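Local coordinates for protein sensor-type histidine kinase PrrB (Mycobacterium tuberculosis, PDB 1YSR) that probably acts as the sensor kinase of the PrrB/PrrA two-component system, its C-terminal domain binding the ATP used to phosphorylate a protein histidine, at residues A120-A123 against Q124-G127; A54-N57 against A58-G62. All blocks are in the same frame, centred on the assembly; numbering follows the deposited sequence.

Contacts 1 and 2 of this ATP-binding domain each lie in the last turns of a helix and follow one another in series along the chain. Contact 2 comes first from the N terminus, in the last turns of helix 44-61, before strands 66-74 and 77-84 of the mixed sheet. Contact 1 follows, in the final turns of helix 117-125, just ahead of strand 129-134. Each closes only a local turn along its own helix, and the two neither nest nor cross. The centres of contact 1 and contact 2 lie about 20 Å apart. Helix 44-61 links them all the same: Gln122 and His126 of contact 1 pack on Ala50 and Leu47, in its first half, while contact 2 occupies its last turns.

Contact 1 of 2, residues A120-A123 against Q124-G127; sequences AQQA and QLHG
Gln122 O is held by two N-H groups of one residue, reaching it from opposite faces of its carbonyl plane. His126 ND1 makes the shorter bond, 2.7 Å to Gln122 O and almost straight at 173°, and the oxygen lies exactly in the plane of the imidazole. The backbone His126 N adds a more bent bond to the same Gln122 O at 3.1 Å. With chi1 at -67°, the His126 ring swings back beside its own backbone N, which brings ND1 over the preceding turn. On the far side of the ring NE2 is bonded to Leu43 N, so both nitrogens are engaged and the ring's rotation is fixed. The Gln122 chain folds at chi2, and its amide, turned 62° from the imidazole, puts OE1 3.7 Å from His126 CE1; OE1 is buried with no polar partner. Leu125 CD1 rests against Gln122 NE2 at 3.6 Å, and the same glutamine packs on Pro7 of a second subunit. Ordinary helical bonds join Gln124 N to Ala120 O and Leu125 N to Gln121 O. Beyond them the helix ends: His126 leaves helical backbone angles, and Gly127, at positive phi, bonds its N to Gln124 O at 2.8 Å as the C-prime residue of a Schellman motif.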
ATOM      1  N   ALA A 120      -0.639 -17.756   2.635  1.00 32.88           N
ATOM      2  CA  ALA A 120       0.536 -18.483   2.191  1.00 31.57           C
ATOM      3  C   ALA A 120       0.984 -18.117   0.781  1.00 32.51           C
ATOM      4  O   ALA A 120       2.179 -17.972   0.510  1.00 33.20           O
ATOM      5  CB  ALA A 120       0.290 -20.020   2.313  1.00 34.23           C
ATOM      6  N   GLN A 121       0.018 -17.959  -0.113  1.00 30.64           N
ATOM      7  CA  GLN A 121       0.298 -17.597  -1.492  1.00 33.30           C
ATOM      8  C   GLN A 121       1.063 -16.257  -1.565  1.00 32.01           C
ATOM      9  O   GLN A 121       2.048 -16.113  -2.276  1.00 31.48           O
ATOM     10  CB  GLN A 121      -1.015 -17.477  -2.245  1.00 34.20           C
ATOM     11  CG  GLN A 121      -0.911 -17.394  -3.763  1.00 41.05           C
ATOM     12  CD  GLN A 121      -2.135 -16.718  -4.371  1.00 52.93           C
ATOM     13  OE1 GLN A 121      -2.002 -15.833  -5.216  1.00 68.36           O
ATOM     14  NE2 GLN A 121      -3.321 -17.110  -3.929  1.00 49.94           N
ATOM     15  N   GLN A 122       0.544 -15.266  -0.866  1.00 31.74           N
ATOM     16  CA  GLN A 122       1.237 -13.950  -0.814  1.00 31.37           C
ATOM     17  C   GLN A 122       2.636 -14.016  -0.185  1.00 32.97           C
ATOM     18  O   GLN A 122       3.612 -13.407  -0.687  1.00 33.82           O
ATOM     19  CB  GLN A 122       0.298 -12.917  -0.162  1.00 29.97           C
ATOM     20  CG  GLN A 122      -0.898 -12.601  -1.003  1.00 34.31           C
ATOM     21  CD  GLN A 122      -0.450 -11.980  -2.332  1.00 37.86           C
ATOM     22  OE1 GLN A 122       0.525 -11.222  -2.381  1.00 40.88           O
ATOM     23  NE2 GLN A 122      -1.115 -12.357  -3.395  1.00 34.41           N
ATOM     24  N   ALA A 123       2.790 -14.782   0.899  1.00 33.48           N
ATOM     25  CA  ALA A 123       4.070 -14.948   1.523  1.00 36.00           C
ATOM     26  C   ALA A 123       5.087 -15.527   0.525  1.00 38.24           C
ATOM     27  O   ALA A 123       6.227 -15.044   0.421  1.00 38.72           O
ATOM     28  CB  ALA A 123       3.946 -15.800   2.757  1.00 36.57           C
ATOM     29  N   GLN A 124       4.657 -16.536  -0.223  1.00 37.72           N
ATOM     30  CA  GLN A 124       5.520 -17.198  -1.191  1.00 39.77           C
ATOM     31  C   GLN A 124       5.910 -16.254  -2.343  1.00 38.03           C
ATOM     32  O   GLN A 124       7.083 -16.198  -2.708  1.00 38.60           O
ATOM     33  CB  GLN A 124       4.899 -18.502  -1.697  1.00 39.84           C
ATOM     34  CG  GLN A 124       5.337 -19.767  -0.873  1.00 48.17           C
ATOM     35  CD  GLN A 124       4.384 -20.165   0.287  1.00 63.93           C
ATOM     36  OE1 GLN A 124       4.467 -19.612   1.390  1.00 69.34           O
ATOM     37  NE2 GLN A 124       3.516 -21.158   0.048  1.00 61.61           N
ATOM     38  N   LEU A 125       4.955 -15.456  -2.817  1.00 36.24           N
ATOM     39  CA  LEU A 125       5.204 -14.445  -3.874  1.00 36.10           C
ATOM     40  C   LEU A 125       6.243 -13.445  -3.438  1.00 36.23           C
ATOM     41  O   LEU A 125       6.955 -12.882  -4.267  1.00 38.17           O
ATOM     42  CB  LEU A 125       3.906 -13.715  -4.267  1.00 34.46           C
ATOM     43  CG  LEU A 125       2.936 -14.475  -5.161  1.00 40.73           C
ATOM     44  CD1 LEU A 125       1.644 -13.668  -5.328  1.00 46.17           C
ATOM     45  CD2 LEU A 125       3.520 -14.745  -6.557  1.00 46.57           C
ATOM     46  N   HIS A 126       6.377 -13.245  -2.123  1.00 36.61           N
ATOM     47  CA  HIS A 126       7.394 -12.320  -1.573  1.00 35.19           C
ATOM     48  C   HIS A 126       8.663 -13.053  -1.127  1.00 35.36           C
ATOM     49  O   HIS A 126       9.519 -12.462  -0.491  1.00 35.19           O
ATOM     50  CB  HIS A 126       6.810 -11.455  -0.432  1.00 31.63           C
ATOM     51  CG  HIS A 126       5.773 -10.489  -0.894  1.00 31.57           C
ATOM     52  ND1 HIS A 126       4.474 -10.847  -1.138  1.00 29.36           N
ATOM     53  CD2 HIS A 126       5.865  -9.176  -1.222  1.00 33.19           C
ATOM     54  CE1 HIS A 126       3.798  -9.800  -1.580  1.00 33.37           C
ATOM     55  NE2 HIS A 126       4.628  -8.769  -1.637  1.00 33.72           N
ATOM     56  N   GLY A 127       8.772 -14.346  -1.446  1.00 34.55           N
ATOM     57  CA  GLY A 127       9.944 -15.103  -1.003  1.00 34.79           C
ATOM     58  C   GLY A 127      10.060 -15.312   0.490  1.00 35.39           C
ATOM     59  O   GLY A 127      11.131 -15.441   1.020  1.00 34.41           O
TER

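Contact 2 of 2, residues A54-N57 against A58-G62; sequences AIAN and AVKHG
Asn57 and His61, one turn apart, meet through the amide oxygen of the first and the ring edge of the second. Asn57 OD1 lies near the imidazole plane, 3.3 Å from His61 CD2, with amide and ring planes 37° apart. A chi1 of -86° sets the Asn57 amide beside its own backbone N, where ND2 can turn back to Asn53 O while OD1 takes the N-H of Gly115. The amide is thus pinned at both ends, and the CD2 contact is an addition to those bonds. Against one face of the His61 ring sits Lys60 CB, above its centre.

Lys60 itself bends twice, at chi2 and chi3, and curls back along the preceding turn. Its CD comes 3.9 Å from Ala56 CB and 3.4 Å from Ala56 O, an oxygen that already accepts the short 2.7 Å bond from Lys60 N. Val59 has CG1 anti to the backbone N (chi1 174°), leaving CG2 to lean on Ile55 O at 3.4 Å and loosely on Ile55 CG2. Ala58 CB rests against both Ala54 O and Ile55 O. Val59 and Lys60 also pack on Arg75 of a second subunit.

In the last turn Asn57 O accepts two backbone bonds, from His61 N above its carbonyl plane and from Gly62 N within that plane at 3.1 Å, the latter closing a wider pi-type turn. The sequence here matches the N box of histidine kinases, which in nucleotide-bound relatives lines the ATP pocket. The chemistry implies an asparagine whose orientation is set by backbone groups, its amide nitrogen tied to its own helix and its amide oxygen to the chain beside it.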
ATOM      1  N   ALA A  54      -6.380 -12.715   7.091  1.00 27.73           N
ATOM      2  CA  ALA A  54      -5.986 -13.181   8.443  1.00 26.29           C
ATOM      3  C   ALA A  54      -6.963 -12.599   9.478  1.00 27.79           C
ATOM      4  O   ALA A  54      -7.462 -13.333  10.353  1.00 27.88           O
ATOM      5  CB  ALA A  54      -4.582 -12.756   8.734  1.00 26.95           C
ATOM      6  N   ILE A  55      -7.266 -11.293   9.385  1.00 25.47           N
ATOM      7  CA  ILE A  55      -8.304 -10.717  10.284  1.00 26.61           C
ATOM      8  C   ILE A  55      -9.665 -11.360  10.117  1.00 27.49           C
ATOM      9  O   ILE A  55     -10.324 -11.676  11.082  1.00 28.45           O
ATOM     10  CB  ILE A  55      -8.386  -9.228  10.090  1.00 24.14           C
ATOM     11  CG1 ILE A  55      -7.027  -8.574  10.422  1.00 26.99           C
ATOM     12  CG2 ILE A  55      -9.499  -8.622  10.932  1.00 27.07           C
ATOM     13  CD1 ILE A  55      -6.915  -7.059  10.008  1.00 26.15           C
ATOM     14  N   ALA A  56     -10.076 -11.615   8.868  1.00 28.27           N
ATOM     15  CA  ALA A  56     -11.361 -12.197   8.642  1.00 28.70           C
ATOM     16  C   ALA A  56     -11.475 -13.604   9.182  1.00 29.22           C
ATOM     17  O   ALA A  56     -12.491 -13.984   9.774  1.00 33.11           O
ATOM     18  CB  ALA A  56     -11.716 -12.124   7.130  1.00 28.71           C
ATOM     19  N   ASN A  57     -10.418 -14.379   9.061  1.00 29.45           N
ATOM     20  CA  ASN A  57     -10.429 -15.698   9.581  1.00 29.97           C
ATOM     21  C   ASN A  57     -10.467 -15.674  11.095  1.00 29.65           C
ATOM     22  O   ASN A  57     -11.124 -16.489  11.706  1.00 32.90           O
ATOM     23  CB  ASN A  57      -9.228 -16.460   9.047  1.00 30.35           C
ATOM     24  CG  ASN A  57      -9.528 -17.079   7.700  1.00 31.93           C
ATOM     25  OD1 ASN A  57     -10.238 -18.044   7.658  1.00 36.48           O
ATOM     26  ND2 ASN A  57      -9.130 -16.421   6.599  1.00 40.54           N
ATOM     27  N   ALA A  58      -9.749 -14.743  11.699  1.00 30.43           N
ATOM     28  CA  ALA A  58      -9.707 -14.663  13.183  1.00 28.52           C
ATOM     29  C   ALA A  58     -11.130 -14.384  13.709  1.00 31.10           C
ATOM     30  O   ALA A  58     -11.628 -15.021  14.661  1.00 31.30           O
ATOM     31  CB  ALA A  58      -8.757 -13.568  13.606  1.00 29.56           C
ATOM     32  N   VAL A  59     -11.835 -13.497  13.018  1.00 31.11           N
ATOM     33  CA  VAL A  59     -13.162 -13.040  13.463  1.00 33.10           C
ATOM     34  C   VAL A  59     -14.218 -14.033  13.059  1.00 36.69           C
ATOM     35  O   VAL A  59     -14.952 -14.524  13.904  1.00 37.58           O
ATOM     36  CB  VAL A  59     -13.530 -11.660  12.866  1.00 32.88           C
ATOM     37  CG1 VAL A  59     -14.967 -11.313  13.252  1.00 36.19           C
ATOM     38  CG2 VAL A  59     -12.578 -10.610  13.368  1.00 32.37           C
ATOM     39  N   LYS A  60     -14.270 -14.379  11.768  1.00 38.49           N
ATOM     40  CA  LYS A  60     -15.376 -15.207  11.290  1.00 40.21           C
ATOM     41  C   LYS A  60     -15.293 -16.615  11.756  1.00 40.27           C
ATOM     42  O   LYS A  60     -16.302 -17.190  12.138  1.00 43.46           O
ATOM     43  CB  LYS A  60     -15.604 -15.043   9.777  1.00 40.07           C
ATOM     44  CG  LYS A  60     -15.982 -13.566   9.521  1.00 44.82           C
ATOM     45  CD  LYS A  60     -15.361 -12.957   8.324  1.00 54.03           C
ATOM     46  CE  LYS A  60     -16.104 -13.392   7.071  1.00 55.10           C
ATOM     47  NZ  LYS A  60     -15.235 -13.375   5.887  1.00 54.11           N
ATOM     48  N   HIS A  61     -14.102 -17.174  11.802  1.00 42.01           N
ATOM     49  CA  HIS A  61     -13.949 -18.567  12.174  1.00 42.16           C
ATOM     50  C   HIS A  61     -13.361 -18.809  13.557  1.00 41.96           C
ATOM     51  O   HIS A  61     -13.620 -19.848  14.176  1.00 43.16           O
ATOM     52  CB  HIS A  61     -13.213 -19.345  11.061  1.00 43.90           C
ATOM     53  CG  HIS A  61     -13.802 -19.123   9.697  1.00 48.95           C
ATOM     54  ND1 HIS A  61     -15.052 -19.589   9.338  1.00 58.78           N
ATOM     55  CD2 HIS A  61     -13.341 -18.426   8.629  1.00 55.30           C
ATOM     56  CE1 HIS A  61     -15.326 -19.207   8.101  1.00 63.85           C
ATOM     57  NE2 HIS A  61     -14.303 -18.502   7.647  1.00 62.64           N
ATOM     58  N   GLY A  62     -12.576 -17.872  14.076  1.00 38.33           N
ATOM     59  CA  GLY A  62     -11.981 -18.058  15.416  1.00 37.01           C
ATOM     60  C   GLY A  62     -12.823 -17.409  16.512  1.00 34.76           C
ATOM     61  O   GLY A  62     -12.618 -17.648  17.693  1.00 36.10           O
TER